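Local coordinates for protein AimR transcriptional regulator (Bacillus phage phi3T, PDB 5ZVV) that acts as a dimeric transcriptional activator of the phage aimX locus, apparently favouring lytic replication until the arbitrium peptide turns it into an inactive monomer and lysogeny follows, at residues E67-L72 against N89-L94; G114-L119 against N152-Y157; V193-A198 against Y231-N236; D244-A249 against C271-I276. All blocks are in the same frame, centred on the assembly; numbering follows the deposited sequence.

Interaction 1: E67-L72 against N89-L94; sequences EYFLEL and NQWDTL
Phe69, Leu70, Trp91 and Leu94 form a buried apolar contact in the helical solenoid, between the end of helix 61-69 with the turn after it and the start of helix 92-103. Helix 77-88 separates the two in the chain. Leu94 gives the most to the contact. Its CG lies anti to the backbone N (chi1 179°), which turns the branched end toward 67-72, where CD1 and CD2 meet different residues. Leu94 CD2 meets CD2 of the Phe69 ring at 3.8 Å, the two side chains roughly perpendicular. Leu94 CD1 touches Leu70 CD2 at 4.0 Å, where the two leucines run antiparallel, side by side. The Phe69 ring also approaches the indole edge, with Phe69 CE2 4.5 Å from Trp91 CZ3. Asn89 CB lies over one face of that indole, near its margin. Trp91 is the N-cap residue of helix 92-103. Just before it, Gln90 has positive phi and closes helix 77-88 with a Schellman motif. The turn places Trp91 where its indole edge comes near Phe69. Ser82 and Ser86 of helix 77-88 also pack on this cluster. Such packing between a helix and the next but one is typical of TPR-like superhelices.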
loop_
_atom_site.group_PDB
_atom_site.type_symbol
_atom_site.label_atom_id
_atom_site.label_comp_id
_atom_site.label_asym_id
_atom_site.label_seq_id
_atom_site.Cartn_x
_atom_site.Cartn_y
_atom_site.Cartn_z
ATOM N N GLU A 67 21.199 -31.024 14.199
ATOM C CA GLU A 67 21.552 -31.667 15.460
ATOM C C GLU A 67 22.327 -30.721 16.374
ATOM O O GLU A 67 22.134 -30.735 17.595
ATOM C CB GLU A 67 22.361 -32.937 15.186
ATOM C CG GLU A 67 22.740 -33.724 16.429
ATOM C CD GLU A 67 23.471 -35.009 16.095
ATOM O OE1 GLU A 67 23.761 -35.239 14.900
ATOM O OE2 GLU A 67 23.756 -35.791 17.027
ATOM N N TYR A 68 23.191 -29.884 15.797
ATOM C CA TYR A 68 24.090 -29.056 16.594
ATOM C C TYR A 68 23.348 -27.903 17.260
ATOM O O TYR A 68 23.560 -27.618 18.445
ATOM C CB TYR A 68 25.220 -28.535 15.707
ATOM C CG TYR A 68 26.302 -27.778 16.440
ATOM C CD1 TYR A 68 27.402 -28.441 16.964
ATOM C CD2 TYR A 68 26.231 -26.398 16.594
ATOM C CE1 TYR A 68 28.399 -27.758 17.626
ATOM C CE2 TYR A 68 27.221 -25.705 17.259
ATOM C CZ TYR A 68 28.303 -26.391 17.774
ATOM O OH TYR A 68 29.299 -25.709 18.432
ATOM N N PHE A 69 22.470 -27.229 16.513
ATOM C CA PHE A 69 21.797 -26.041 17.033
ATOM C C PHE A 69 20.932 -26.370 18.242
ATOM O O PHE A 69 20.818 -25.561 19.171
ATOM C CB PHE A 69 20.946 -25.395 15.939
ATOM C CG PHE A 69 21.736 -24.609 14.931
ATOM C CD1 PHE A 69 23.076 -24.326 15.139
ATOM C CD2 PHE A 69 21.129 -24.137 13.777
ATOM C CE1 PHE A 69 23.799 -23.598 14.213
ATOM C CE2 PHE A 69 21.847 -23.406 12.848
ATOM C CZ PHE A 69 23.181 -23.136 13.067
ATOM N N LEU A 70 20.307 -27.550 18.247
ATOM C CA LEU A 70 19.434 -27.929 19.350
ATOM C C LEU A 70 20.195 -28.198 20.641
ATOM O O LEU A 70 19.560 -28.360 21.687
ATOM C CB LEU A 70 18.607 -29.158 18.966
ATOM C CG LEU A 70 17.619 -28.945 17.817
ATOM C CD1 LEU A 70 16.859 -30.229 17.519
ATOM C CD2 LEU A 70 16.659 -27.804 18.131
ATOM N N GLU A 71 21.527 -28.240 20.596
ATOM C CA GLU A 71 22.339 -28.415 21.791
ATOM C C GLU A 71 22.862 -27.103 22.359
ATOM O O GLU A 71 23.434 -27.111 23.453
ATOM C CB GLU A 71 23.519 -29.351 21.499
ATOM C CG GLU A 71 23.106 -30.767 21.114
ATOM C CD GLU A 71 22.257 -31.443 22.178
ATOM O OE1 GLU A 71 22.501 -31.210 23.381
ATOM O OE2 GLU A 71 21.339 -32.206 21.810
ATOM N N LEU A 72 22.682 -25.988 21.654
ATOM C CA LEU A 72 23.136 -24.699 22.151
ATOM C C LEU A 72 22.342 -24.285 23.388
ATOM O O LEU A 72 21.213 -24.729 23.617
ATOM C CB LEU A 72 23.000 -23.626 21.068
ATOM C CG LEU A 72 23.841 -23.793 19.802
ATOM C CD1 LEU A 72 23.404 -22.795 18.747
ATOM C CD2 LEU A 72 25.325 -23.636 20.110
ATOM N N ASN A 89 17.869 -19.880 5.938
ATOM C CA ASN A 89 17.982 -21.064 5.096
ATOM C C ASN A 89 16.639 -21.735 4.833
ATOM O O ASN A 89 16.591 -22.683 4.044
ATOM C CB ASN A 89 18.931 -22.081 5.738
ATOM C CG ASN A 89 20.392 -21.740 5.523
ATOM O OD1 ASN A 89 20.942 -21.960 4.443
ATOM N ND2 ASN A 89 21.036 -21.220 6.560
ATOM N N GLN A 90 15.565 -21.265 5.475
ATOM C CA GLN A 90 14.226 -21.851 5.356
ATOM C C GLN A 90 14.199 -23.287 5.879
ATOM O O GLN A 90 13.519 -24.156 5.328
ATOM C CB GLN A 90 13.703 -21.777 3.919
ATOM C CG GLN A 90 13.394 -20.361 3.452
ATOM C CD GLN A 90 12.985 -20.298 1.991
ATOM O OE1 GLN A 90 12.951 -21.316 1.299
ATOM N NE2 GLN A 90 12.677 -19.097 1.514
ATOM N N TRP A 91 14.944 -23.535 6.957
ATOM C CA TRP A 91 14.880 -24.809 7.670
ATOM C C TRP A 91 13.752 -24.719 8.701
ATOM O O TRP A 91 13.965 -24.620 9.912
ATOM C CB TRP A 91 16.223 -25.126 8.317
ATOM C CG TRP A 91 17.363 -25.213 7.348
ATOM C CD1 TRP A 91 17.282 -25.391 5.997
ATOM C CD2 TRP A 91 18.759 -25.127 7.657
ATOM N NE1 TRP A 91 18.541 -25.425 5.446
ATOM C CE2 TRP A 91 19.465 -25.270 6.445
ATOM C CE3 TRP A 91 19.483 -24.948 8.842
ATOM C CZ2 TRP A 91 20.859 -25.231 6.382
ATOM C CZ3 TRP A 91 20.868 -24.916 8.776
ATOM C CH2 TRP A 91 21.539 -25.054 7.557
ATOM N N ASP A 92 12.520 -24.779 8.183
ATOM C CA ASP A 92 11.344 -24.392 8.960
ATOM C C ASP A 92 11.158 -25.258 10.202
ATOM O O ASP A 92 10.813 -24.745 11.273
ATOM C CB ASP A 92 10.093 -24.460 8.083
ATOM C CG ASP A 92 10.094 -23.421 6.982
ATOM O OD1 ASP A 92 10.747 -22.371 7.155
ATOM O OD2 ASP A 92 9.437 -23.653 5.943
ATOM N N THR A 93 11.354 -26.573 10.073
ATOM C CA THR A 93 11.191 -27.467 11.218
ATOM C C THR A 93 12.173 -27.107 12.327
ATOM O O THR A 93 11.787 -26.865 13.483
ATOM C CB THR A 93 11.388 -28.918 10.766
ATOM O OG1 THR A 93 10.496 -29.209 9.683
ATOM C CG2 THR A 93 11.116 -29.886 11.909
ATOM N N LEU A 94 13.461 -27.061 11.976
ATOM C CA LEU A 94 14.487 -26.628 12.915
ATOM C C LEU A 94 14.187 -25.235 13.453
ATOM O O LEU A 94 14.309 -24.991 14.658
ATOM C CB LEU A 94 15.854 -26.659 12.232
ATOM C CG LEU A 94 17.063 -26.222 13.059
ATOM C CD1 LEU A 94 17.242 -27.129 14.265
ATOM C CD2 LEU A 94 18.316 -26.217 12.203
#

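Interaction 2: G114-L119 against N152-Y157; sequences GKVYSL and NAMLMY
Val116 and Leu119 of helix 108-124 meet Met154 of helix 145-161 in the TPR-like solenoid of this receptor. Helix 130-139 lies between the two in sequence, so this is packing of a helix on the next but one. The two segments run in the same general sense. Met154 is a selenomethionine, introduced as a label, and it makes every contact on its side. Its CG sits between the backbone N and the carbonyl carbon (chi1 75°). Beyond CG the chain is extended, which carries SE and CE straight across to helix 108-124. Selenium lies 4.0 Å from Val116 CG1 and 3.7 Å from Val116 O. The first is an apolar contact, and the Val116 and Met154 side chains cross at a slant. The second brings the large selenium atom against a backbone carbonyl oxygen, with no hydrogen bond involved. No hydrogen bond joins the segments at all, and all three touching residues are buried. Val116 also packs on Met147, Phe150 and Ser151 of helix 145-161, one or two turns earlier. Leu119 reaches Ile128 in the following loop. Near this contact, Leu155 packs on Asn131 of the second subunit, so helix 145-161 also lies close to the dimer partner. The terminal methyl of Met154 completes the contact, with CE resting 3.9 Å from Leu119 CB.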
loop_
_atom_site.group_PDB
_atom_site.type_symbol
_atom_site.label_atom_id
_atom_site.label_comp_id
_atom_site.label_asym_id
_atom_site.label_seq_id
_atom_site.Cartn_x
_atom_site.Cartn_y
_atom_site.Cartn_z
ATOM N N GLY A 114 12.687 -15.144 20.395
ATOM C CA GLY A 114 11.742 -16.215 20.134
ATOM C C GLY A 114 10.362 -15.699 19.786
ATOM O O GLY A 114 9.683 -16.252 18.920
ATOM N N LYS A 115 9.931 -14.624 20.449
ATOM C CA LYS A 115 8.608 -14.077 20.179
ATOM C C LYS A 115 8.567 -13.373 18.830
ATOM O O LYS A 115 7.585 -13.499 18.088
ATOM C CB LYS A 115 8.196 -13.129 21.306
ATOM C CG LYS A 115 7.822 -13.854 22.592
ATOM C CD LYS A 115 8.196 -13.057 23.834
ATOM C CE LYS A 115 7.383 -11.785 23.963
ATOM N NZ LYS A 115 7.781 -11.002 25.167
ATOM N N VAL A 116 9.630 -12.640 18.486
ATOM C CA VAL A 116 9.653 -11.937 17.206
ATOM C C VAL A 116 9.713 -12.931 16.053
ATOM O O VAL A 116 8.974 -12.807 15.070
ATOM C CB VAL A 116 10.823 -10.938 17.157
ATOM C CG1 VAL A 116 10.934 -10.320 15.772
ATOM C CG2 VAL A 116 10.630 -9.855 18.203
ATOM N N TYR A 117 10.587 -13.936 16.154
ATOM C CA TYR A 117 10.653 -14.944 15.101
ATOM C C TYR A 117 9.393 -15.798 15.067
ATOM O O TYR A 117 9.005 -16.286 13.998
ATOM C CB TYR A 117 11.893 -15.818 15.276
ATOM C CG TYR A 117 13.136 -15.193 14.685
ATOM C CD1 TYR A 117 13.861 -14.238 15.386
ATOM C CD2 TYR A 117 13.574 -15.547 13.416
ATOM C CE1 TYR A 117 14.993 -13.658 14.843
ATOM C CE2 TYR A 117 14.704 -14.973 12.865
ATOM C CZ TYR A 117 15.408 -14.030 13.581
ATOM O OH TYR A 117 16.532 -13.465 13.033
ATOM N N SER A 118 8.742 -15.986 16.215
ATOM C CA SER A 118 7.452 -16.665 16.222
ATOM C C SER A 118 6.421 -15.872 15.428
ATOM O O SER A 118 5.663 -16.446 14.635
ATOM C CB SER A 118 6.981 -16.882 17.659
ATOM O OG SER A 118 5.785 -17.638 17.688
ATOM N N LEU A 119 6.383 -14.547 15.624
ATOM C CA LEU A 119 5.502 -13.707 14.816
ATOM C C LEU A 119 5.860 -13.796 13.339
ATOM O O LEU A 119 4.973 -13.894 12.482
ATOM C CB LEU A 119 5.571 -12.255 15.290
ATOM C CG LEU A 119 5.032 -11.936 16.684
ATOM C CD1 LEU A 119 5.192 -10.456 16.977
ATOM C CD2 LEU A 119 3.579 -12.350 16.803
ATOM N N ASN A 152 10.742 -5.097 12.096
ATOM C CA ASN A 152 10.334 -4.286 10.958
ATOM C C ASN A 152 10.678 -4.934 9.624
ATOM O O ASN A 152 9.841 -4.952 8.715
ATOM C CB ASN A 152 10.970 -2.897 11.046
ATOM C CG ASN A 152 10.319 -2.032 12.106
ATOM O OD1 ASN A 152 9.216 -1.524 11.910
ATOM N ND2 ASN A 152 10.992 -1.867 13.238
ATOM N N ALA A 153 11.886 -5.491 9.499
ATOM C CA ALA A 153 12.289 -6.127 8.249
ATOM C C ALA A 153 11.385 -7.301 7.893
ATOM O O ALA A 153 11.134 -7.555 6.709
ATOM C CB ALA A 153 13.745 -6.587 8.342
HETATM N N MSE A 154 10.883 -8.017 8.894
HETATM C CA MSE A 154 10.014 -9.168 8.664
HETATM C C MSE A 154 8.697 -8.757 8.023
HETATM O O MSE A 154 8.039 -9.562 7.367
HETATM C CB MSE A 154 9.740 -9.906 9.975
HETATM C CG MSE A 154 8.760 -9.192 10.886
HETATM SE SE MSE A 154 8.503 -10.141 12.566
HETATM C CE MSE A 154 6.931 -9.197 13.243
ATOM N N LEU A 155 8.307 -7.497 8.233
ATOM C CA LEU A 155 7.069 -7.005 7.642
ATOM C C LEU A 155 7.168 -6.948 6.126
ATOM O O LEU A 155 6.149 -7.026 5.435
ATOM C CB LEU A 155 6.728 -5.624 8.204
ATOM C CG LEU A 155 6.415 -5.536 9.696
ATOM C CD1 LEU A 155 6.024 -4.116 10.078
ATOM C CD2 LEU A 155 5.313 -6.519 10.085
HETATM N N MSE A 156 8.381 -6.824 5.594
HETATM C CA MSE A 156 8.594 -6.724 4.153
HETATM C C MSE A 156 8.230 -8.014 3.432
HETATM O O MSE A 156 7.757 -7.978 2.295
HETATM C CB MSE A 156 10.048 -6.354 3.853
HETATM C CG MSE A 156 10.461 -5.000 4.384
HETATM SE SE MSE A 156 12.315 -4.580 3.959
HETATM C CE MSE A 156 12.159 -4.439 2.015
ATOM N N TYR A 157 8.461 -9.154 4.089
ATOM C CA TYR A 157 8.077 -10.429 3.494
ATOM C C TYR A 157 6.564 -10.535 3.361
ATOM O O TYR A 157 6.055 -10.972 2.321
ATOM C CB TYR A 157 8.628 -11.593 4.318
ATOM C CG TYR A 157 10.138 -11.695 4.300
ATOM C CD1 TYR A 157 10.810 -12.129 3.167
ATOM C CD2 TYR A 157 10.890 -11.363 5.421
ATOM C CE1 TYR A 157 12.191 -12.222 3.146
ATOM C CE2 TYR A 157 12.268 -11.453 5.410
ATOM C CZ TYR A 157 12.913 -11.884 4.270
ATOM O OH TYR A 157 14.284 -11.977 4.255
#

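Interaction 3: V193-A198 against Y231-N236; sequences VSMLEA and YLTIGN
Met195 bends at its second and third torsions (chi2 -38°, chi3 -64°), and this curls its end from helix 184-203 toward Thr233 of helix 224-237. Met195 is a selenomethionine label. The methyl CE arrives 3.5 Å from Thr233 OG1, the two side chains passing alongside with opposed directions. Thr233 is turned so that OG1 stands beside its own backbone N (chi1 -61°). There OG1 is within hydrogen-bonding reach of Phe229 O, its main partner one turn earlier, and of Asn199 OD1 of helix 184-203. The other branch, CG2, lies 4.3 Å from both Ala198 CB and Ala198 O. The CA atoms of Ala198 and Thr233 are 7.4 Å apart, consistent with the small alanine side chain. Helix 207-220 lies between the two helices in sequence and flanks the pair: His213 touches Ala198, and Ser214 touches Thr233. Met195 also packs on Ile226, Phe229 and Ala230 of helix 224-237. No hydrogen bond joins the two segments themselves, but Asn199, just beyond 193-198, gives the two helices a polar link. The chemistry implies a divided threonine, its hydroxyl turned to the backbone of its own helix and to Asn199, its methyl to Ala198.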
loop_
_atom_site.group_PDB
_atom_site.type_symbol
_atom_site.label_atom_id
_atom_site.label_comp_id
_atom_site.label_asym_id
_atom_site.label_seq_id
_atom_site.Cartn_x
_atom_site.Cartn_y
_atom_site.Cartn_z
ATOM N N VAL A 193 17.718 -7.950 3.277
ATOM C CA VAL A 193 17.237 -6.698 2.701
ATOM C C VAL A 193 17.728 -6.538 1.269
ATOM O O VAL A 193 17.010 -6.005 0.413
ATOM C CB VAL A 193 17.663 -5.514 3.590
ATOM C CG1 VAL A 193 17.212 -4.194 2.978
ATOM C CG2 VAL A 193 17.091 -5.682 4.990
ATOM N N SER A 194 18.942 -7.010 0.976
ATOM C CA SER A 194 19.458 -6.938 -0.387
ATOM C C SER A 194 18.566 -7.708 -1.348
ATOM O O SER A 194 18.238 -7.219 -2.434
ATOM C CB SER A 194 20.890 -7.469 -0.442
ATOM O OG SER A 194 21.825 -6.456 -0.121
HETATM N N MSE A 195 18.161 -8.916 -0.968
HETATM C CA MSE A 195 17.300 -9.686 -1.858
HETATM C C MSE A 195 15.928 -9.039 -2.020
HETATM O O MSE A 195 15.400 -8.947 -3.143
HETATM C CB MSE A 195 17.155 -11.124 -1.359
HETATM C CG MSE A 195 18.342 -11.988 -1.745
HETATM SE SE MSE A 195 18.981 -11.526 -3.542
HETATM C CE MSE A 195 17.393 -12.034 -4.569
ATOM N N LEU A 196 15.358 -8.581 -0.903
ATOM C CA LEU A 196 14.047 -7.939 -0.963
ATOM C C LEU A 196 14.067 -6.729 -1.893
ATOM O O LEU A 196 13.205 -6.588 -2.772
ATOM C CB LEU A 196 13.594 -7.551 0.445
ATOM C CG LEU A 196 13.157 -8.760 1.279
ATOM C CD1 LEU A 196 12.923 -8.392 2.735
ATOM C CD2 LEU A 196 11.904 -9.384 0.678
ATOM N N GLU A 197 15.061 -5.852 -1.727
ATOM C CA GLU A 197 15.159 -4.684 -2.594
ATOM C C GLU A 197 15.494 -5.069 -4.028
ATOM O O GLU A 197 15.106 -4.359 -4.961
ATOM C CB GLU A 197 16.200 -3.712 -2.046
ATOM C CG GLU A 197 15.767 -3.038 -0.761
ATOM C CD GLU A 197 16.850 -2.168 -0.170
ATOM O OE1 GLU A 197 18.042 -2.451 -0.416
ATOM O OE2 GLU A 197 16.507 -1.199 0.540
ATOM N N ALA A 198 16.208 -6.181 -4.227
ATOM C CA ALA A 198 16.474 -6.646 -5.583
ATOM C C ALA A 198 15.178 -6.996 -6.303
ATOM O O ALA A 198 14.977 -6.614 -7.464
ATOM C CB ALA A 198 17.415 -7.850 -5.558
ATOM N N TYR A 231 20.986 -15.179 -8.144
ATOM C CA TYR A 231 21.251 -15.514 -9.544
ATOM C C TYR A 231 19.959 -15.681 -10.332
ATOM O O TYR A 231 19.912 -15.349 -11.524
ATOM C CB TYR A 231 22.108 -16.776 -9.634
ATOM C CG TYR A 231 23.563 -16.523 -9.327
ATOM C CD1 TYR A 231 24.350 -15.770 -10.192
ATOM C CD2 TYR A 231 24.150 -17.023 -8.173
ATOM C CE1 TYR A 231 25.680 -15.527 -9.919
ATOM C CE2 TYR A 231 25.482 -16.784 -7.888
ATOM C CZ TYR A 231 26.242 -16.035 -8.766
ATOM O OH TYR A 231 27.568 -15.791 -8.492
ATOM N N LEU A 232 18.910 -16.192 -9.686
ATOM C CA LEU A 232 17.593 -16.219 -10.309
ATOM C C LEU A 232 17.146 -14.814 -10.695
ATOM O O LEU A 232 16.631 -14.598 -11.801
ATOM C CB LEU A 232 16.588 -16.867 -9.354
ATOM C CG LEU A 232 15.292 -17.424 -9.935
ATOM C CD1 LEU A 232 15.587 -18.585 -10.874
ATOM C CD2 LEU A 232 14.352 -17.857 -8.814
ATOM N N THR A 233 17.358 -13.839 -9.805
ATOM C CA THR A 233 16.950 -12.468 -10.097
ATOM C C THR A 233 17.782 -11.865 -11.225
ATOM O O THR A 233 17.238 -11.193 -12.106
ATOM C CB THR A 233 17.054 -11.602 -8.840
ATOM O OG1 THR A 233 16.191 -12.125 -7.823
ATOM C CG2 THR A 233 16.645 -10.167 -9.145
ATOM N N ILE A 234 19.099 -12.090 -11.212
ATOM C CA ILE A 234 19.953 -11.564 -12.278
ATOM C C ILE A 234 19.514 -12.117 -13.630
ATOM O O ILE A 234 19.270 -11.368 -14.593
ATOM C CB ILE A 234 21.431 -11.886 -11.982
ATOM C CG1 ILE A 234 21.912 -11.103 -10.757
ATOM C CG2 ILE A 234 22.310 -11.593 -13.197
ATOM C CD1 ILE A 234 23.306 -11.469 -10.293
ATOM N N GLY A 235 19.392 -13.446 -13.713
ATOM C CA GLY A 235 18.899 -14.055 -14.936
ATOM C C GLY A 235 17.563 -13.485 -15.367
ATOM O O GLY A 235 17.326 -13.269 -16.557
ATOM N N ASN A 236 16.677 -13.219 -14.404
ATOM C CA ASN A 236 15.395 -12.608 -14.741
ATOM C C ASN A 236 15.584 -11.213 -15.327
ATOM O O ASN A 236 14.863 -10.819 -16.252
ATOM C CB ASN A 236 14.489 -12.554 -13.512
ATOM C CG ASN A 236 13.971 -13.918 -13.112
ATOM O OD1 ASN A 236 14.054 -14.872 -13.881
ATOM N ND2 ASN A 236 13.426 -14.016 -11.906
#

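Interaction 4: D244-A249 against C271-I276; sequences DEAKKA and CFLSNI
The two segments belong to consecutive helices, 243-252 and 260-277, which run in broadly opposing directions as a helical hairpin of the TPR-like solenoid. Both are regular helix throughout. They come nearest at Lys247 and Leu273, whose CA atoms are 7.5 Å apart. Leu273 makes the whole contact on its side. Its CG lies anti to the backbone N (chi1 -178°), which points the branched end at helix 243-252, CD1 onto the Ala246 methyl and CD2 onto the backbone at Lys247. Leu273 CD1 lies 3.9 Å from Ala246 CB, and Leu273 CD2 is about as far from the same atom. The Ala246 methyl therefore meets both tips of the leucine fork. CD2 goes further and comes down on the helix backbone, 3.5 Å from Lys247 N. The lysine takes part through its base alone. Beyond CB its chain is fully extended and leads away from Leu273, so the charged end is kept apart from this apolar patch. On another side of helix 243-252, Lys248 NZ forms a salt bridge with Glu245 OE2 at 3.0 Å, meeting the carboxylate on its syn side and 16° out of its plane. This bond stays within one helix turn and does not join the hairpin. Tyr243 and Tyr250 of helix 243-252, before and after the segment, also pack on Leu273. Ala246 touches Leu238 in the preceding loop. Lys247 CB itself lies 3.8 Å from Leu273 CD2.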
loop_
_atom_site.group_PDB
_atom_site.type_symbol
_atom_site.label_atom_id
_atom_site.label_comp_id
_atom_site.label_asym_id
_atom_site.label_seq_id
_atom_site.Cartn_x
_atom_site.Cartn_y
_atom_site.Cartn_z
ATOM N N ASP A 244 22.150 -15.948 -23.809
ATOM C CA ASP A 244 23.287 -16.684 -23.267
ATOM C C ASP A 244 23.681 -16.183 -21.882
ATOM O O ASP A 244 24.058 -16.978 -21.014
ATOM C CB ASP A 244 24.462 -16.586 -24.238
ATOM C CG ASP A 244 24.091 -17.030 -25.640
ATOM O OD1 ASP A 244 23.966 -18.249 -25.867
ATOM O OD2 ASP A 244 23.898 -16.154 -26.509
ATOM N N GLU A 245 23.593 -14.871 -21.649
ATOM C CA GLU A 245 23.968 -14.336 -20.343
ATOM C C GLU A 245 22.919 -14.662 -19.286
ATOM O O GLU A 245 23.263 -15.034 -18.156
ATOM C CB GLU A 245 24.198 -12.828 -20.439
ATOM C CG GLU A 245 25.465 -12.460 -21.196
ATOM C CD GLU A 245 26.706 -13.071 -20.571
ATOM O OE1 GLU A 245 26.811 -13.059 -19.326
ATOM O OE2 GLU A 245 27.571 -13.571 -21.322
ATOM N N ALA A 246 21.637 -14.524 -19.632
ATOM C CA ALA A 246 20.573 -14.937 -18.720
ATOM C C ALA A 246 20.716 -16.407 -18.352
ATOM O O ALA A 246 20.682 -16.773 -17.169
ATOM C CB ALA A 246 19.205 -14.672 -19.351
ATOM N N LYS A 247 20.893 -17.262 -19.361
ATOM C CA LYS A 247 21.084 -18.686 -19.109
ATOM C C LYS A 247 22.312 -18.932 -18.243
ATOM O O LYS A 247 22.313 -19.834 -17.398
ATOM C CB LYS A 247 21.201 -19.436 -20.435
ATOM C CG LYS A 247 21.409 -20.934 -20.292
ATOM C CD LYS A 247 21.563 -21.595 -21.655
ATOM C CE LYS A 247 21.690 -23.106 -21.530
ATOM N NZ LYS A 247 21.874 -23.765 -22.852
ATOM N N LYS A 248 23.364 -18.129 -18.428
ATOM C CA LYS A 248 24.578 -18.319 -17.640
ATOM C C LYS A 248 24.343 -17.980 -16.172
ATOM O O LYS A 248 24.848 -18.673 -15.279
ATOM C CB LYS A 248 25.714 -17.478 -18.223
ATOM C CG LYS A 248 27.098 -17.906 -17.762
ATOM C CD LYS A 248 28.182 -17.401 -18.709
ATOM C CE LYS A 248 28.244 -15.886 -18.730
ATOM N NZ LYS A 248 29.334 -15.378 -19.612
ATOM N N ALA A 249 23.570 -16.926 -15.899
ATOM C CA ALA A 249 23.246 -16.594 -14.511
ATOM C C ALA A 249 22.352 -17.660 -13.885
ATOM O O ALA A 249 22.610 -18.130 -12.764
ATOM C CB ALA A 249 22.580 -15.219 -14.444
ATOM N N CYS A 271 13.139 -22.719 -18.739
ATOM C CA CYS A 271 12.096 -23.099 -19.683
ATOM C C CYS A 271 11.424 -21.867 -20.271
ATOM O O CYS A 271 11.212 -21.781 -21.489
ATOM C CB CYS A 271 11.074 -23.999 -18.986
ATOM S SG CYS A 271 9.760 -24.600 -20.055
ATOM N N PHE A 272 11.085 -20.900 -19.417
ATOM C CA PHE A 272 10.550 -19.638 -19.911
ATOM C C PHE A 272 11.554 -18.939 -20.817
ATOM O O PHE A 272 11.192 -18.421 -21.878
ATOM C CB PHE A 272 10.164 -18.729 -18.746
ATOM C CG PHE A 272 9.491 -17.457 -19.178
ATOM C CD1 PHE A 272 8.175 -17.472 -19.613
ATOM C CD2 PHE A 272 10.172 -16.250 -19.157
ATOM C CE1 PHE A 272 7.548 -16.304 -20.014
ATOM C CE2 PHE A 272 9.551 -15.077 -19.556
ATOM C CZ PHE A 272 8.237 -15.106 -19.986
ATOM N N LEU A 273 12.824 -18.910 -20.408
ATOM C CA LEU A 273 13.849 -18.259 -21.218
ATOM C C LEU A 273 13.935 -18.879 -22.610
ATOM O O LEU A 273 13.859 -18.174 -23.626
ATOM C CB LEU A 273 15.200 -18.347 -20.513
ATOM C CG LEU A 273 16.360 -17.660 -21.227
ATOM C CD1 LEU A 273 16.179 -16.145 -21.229
ATOM C CD2 LEU A 273 17.688 -18.058 -20.597
ATOM N N SER A 274 14.097 -20.206 -22.675
ATOM C CA SER A 274 14.283 -20.860 -23.965
ATOM C C SER A 274 13.018 -20.807 -24.810
ATOM O O SER A 274 13.103 -20.762 -26.042
ATOM C CB SER A 274 14.743 -22.306 -23.766
ATOM O OG SER A 274 13.773 -23.069 -23.069
ATOM N N ASN A 275 11.843 -20.815 -24.174
ATOM C CA ASN A 275 10.608 -20.573 -24.915
ATOM C C ASN A 275 10.590 -19.171 -25.508
ATOM O O ASN A 275 10.178 -18.979 -26.659
ATOM C CB ASN A 275 9.398 -20.771 -24.005
ATOM C CG ASN A 275 9.106 -22.228 -23.734
ATOM O OD1 ASN A 275 9.558 -23.112 -24.464
ATOM N ND2 ASN A 275 8.339 -22.487 -22.685
ATOM N N ILE A 276 11.035 -18.179 -24.733
ATOM C CA ILE A 276 11.063 -16.796 -25.206
ATOM C C ILE A 276 11.968 -16.670 -26.423
ATOM O O ILE A 276 11.600 -16.062 -27.435
ATOM C CB ILE A 276 11.508 -15.852 -24.074
ATOM C CG1 ILE A 276 10.368 -15.624 -23.084
ATOM C CG2 ILE A 276 12.002 -14.519 -24.633
ATOM C CD1 ILE A 276 9.166 -14.972 -23.708
#

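Overall arrangement
Each of the four is held by packing, with no hydrogen bond across its two segments. Interactions 1, 2 and 3 pair a helix with the next but one; interaction 4 pairs consecutive helices. Interactions 2 and 3 are made wholly by buried residues. Interactions 1 and 4, on opposite sides of the chain centre, are buried too but include one partly exposed residue each, Leu70 and Lys247. Interaction 1 alone uses aromatic rings. Interactions 2 and 3 use a selenomethionine, extended in one and bent in the other, and touch through Met156 and Leu196. Interactions 3 and 4 touch where Gly235 meets Ala246 and Ala249. Interaction 1 stands apart, its nearest atoms about 7 Å from interaction 2.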